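Local coordinates for putative protein-disulfide isomerase (Pseudomonas syringae pv. tomato, PDB 3GN3) that is of unknown function but, as a DsbA-family protein with a thioredoxin-like fold, may take part in thiol-disulfide chemistry, at residues A117-E120 with R121-L125. Residues are numbered along the deposited sequence; the frame is centred on the assembly and turned at random.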
loop_
_atom_site.group_PDB
_atom_site.type_symbol
_atom_site.label_atom_id
_atom_site.label_comp_id
_atom_site.label_asym_id
_atom_site.label_seq_id
_atom_site.Cartn_x
_atom_site.Cartn_y
_atom_site.Cartn_z
ATOM N N ALA A 117 30.616 17.329 4.827
ATOM C CA ALA A 117 31.791 18.026 4.296
ATOM C C ALA A 117 32.117 17.567 2.858
ATOM O O ALA A 117 32.354 18.393 1.972
ATOM C CB ALA A 117 32.988 17.817 5.229
ATOM N N ARG A 118 32.088 16.245 2.656
ATOM C CA ARG A 118 32.305 15.585 1.367
ATOM C C ARG A 118 31.337 16.062 0.263
ATOM O O ARG A 118 31.754 16.384 -0.860
ATOM C CB ARG A 118 32.188 14.076 1.555
ATOM C CG ARG A 118 32.723 13.253 0.404
ATOM C CD ARG A 118 33.950 12.524 0.820
ATOM N NE ARG A 118 33.717 11.106 1.083
ATOM C CZ ARG A 118 33.676 10.545 2.285
ATOM N NH1 ARG A 118 33.821 11.272 3.377
ATOM N NH2 ARG A 118 33.480 9.246 2.400
ATOM N N ILE A 119 30.048 16.114 0.582
ATOM C CA ILE A 119 29.053 16.638 -0.347
ATOM C C ILE A 119 29.263 18.134 -0.592
ATOM O O ILE A 119 29.074 18.631 -1.712
ATOM C CB ILE A 119 27.621 16.375 0.169
ATOM C CG1 ILE A 119 27.361 14.864 0.267
ATOM C CG2 ILE A 119 26.588 17.113 -0.686
ATOM C CD1 ILE A 119 26.013 14.513 0.854
ATOM N N GLU A 120 29.655 18.859 0.453
ATOM C CA GLU A 120 29.976 20.276 0.312
ATOM C C GLU A 120 31.117 20.505 -0.673
ATOM O O GLU A 120 30.975 21.314 -1.590
ATOM C CB GLU A 120 30.286 20.898 1.663
ATOM C CG GLU A 120 29.040 21.255 2.446
ATOM C CD GLU A 120 29.357 21.660 3.855
ATOM O OE1 GLU A 120 28.531 22.381 4.464
ATOM O OE2 GLU A 120 30.439 21.252 4.338
ATOM N N ARG A 121 32.211 19.764 -0.500
ATOM C CA ARG A 121 33.356 19.796 -1.415
ATOM C C ARG A 121 32.920 19.655 -2.869
ATOM O O ARG A 121 33.130 20.559 -3.700
ATOM C CB ARG A 121 34.293 18.630 -1.124
ATOM C CG ARG A 121 35.717 19.020 -0.906
ATOM C CD ARG A 121 36.007 18.953 0.577
ATOM N NE ARG A 121 36.062 17.552 1.006
ATOM C CZ ARG A 121 36.063 17.130 2.270
ATOM N NH1 ARG A 121 36.005 18.002 3.277
ATOM N NH2 ARG A 121 36.119 15.829 2.518
ATOM N N TYR A 122 32.279 18.515 -3.137
ATOM C CA TYR A 122 31.934 18.052 -4.464
ATOM C C TYR A 122 30.856 18.870 -5.145
ATOM O O TYR A 122 30.850 18.991 -6.372
ATOM C CB TYR A 122 31.467 16.614 -4.362
ATOM C CG TYR A 122 32.561 15.602 -4.140
ATOM C CD1 TYR A 122 33.869 15.845 -4.565
ATOM C CD2 TYR A 122 32.276 14.374 -3.546
ATOM C CE1 TYR A 122 34.847 14.901 -4.399
ATOM C CE2 TYR A 122 33.247 13.427 -3.373
ATOM C CZ TYR A 122 34.526 13.700 -3.800
ATOM O OH TYR A 122 35.490 12.762 -3.606
ATOM N N SER A 123 29.925 19.414 -4.368
ATOM C CA SER A 123 28.874 20.241 -4.947
ATOM C C SER A 123 29.252 21.723 -4.919
ATOM O O SER A 123 28.598 22.541 -5.573
ATOM C CB SER A 123 27.535 20.023 -4.218
ATOM O OG SER A 123 27.524 20.640 -2.939
ATOM N N GLY A 124 30.278 22.066 -4.137
ATOM C CA GLY A 124 30.598 23.465 -3.847
ATOM C C GLY A 124 29.468 24.248 -3.183
ATOM O O GLY A 124 29.316 25.454 -3.413
ATOM N N LEU A 125 28.664 23.575 -2.364
ATOM C CA LEU A 125 27.607 24.267 -1.609
ATOM C C LEU A 125 27.858 24.162 -0.105
ATOM O O LEU A 125 28.458 23.193 0.370
ATOM C CB LEU A 125 26.229 23.700 -1.932
ATOM C CG LEU A 125 25.549 23.994 -3.259
ATOM C CD1 LEU A 125 24.348 23.050 -3.445
ATOM C CD2 LEU A 125 25.113 25.439 -3.345
#
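The C-terminal end of helix 112-123 illustrates the Schellman motif, with S123 gripping I119 and G124, at positive phi, turning the chain out. I119 O accepts two bonds from the same residue: the amide S123 N, and the hydroxyl S123 OG at 2.8 Å, which reach it from opposite faces of the carbonyl plane. The hydroxyl is folded back over its own main chain (chi1 74°), and from there it can serve the carbonyl one turn earlier. Upstream, helical bonds run from R121 N to A117 O and from Y122 N to R118 O.

E120 O takes weak bonds from G124 N (2.7 Å) and L125 N (3.3 Å), the latter the six-to-one bond of the motif; G124 N also bonds R121 O at 3.3 Å, the five-to-two bond. In the helical insertion of this DsbA-like chain, between strands 48-54 and 157-160, I119 turns inward onto helices 63-73 and 79-92, while E120 OE1 accepts from the amides of both L127 and A128, just past the helix end.

Along the flank, R118 and Y122 run side by side. R118 CG, anti to its main-chain nitrogen (chi1 -165°), meets the ring at CE2, 3.8 Å away; both side chains end at E96, R118 NH2 on its carbonyl and Y122 OH on its carboxylate. The R121 guanidinium lies with one face over the backbone of A117 and R118.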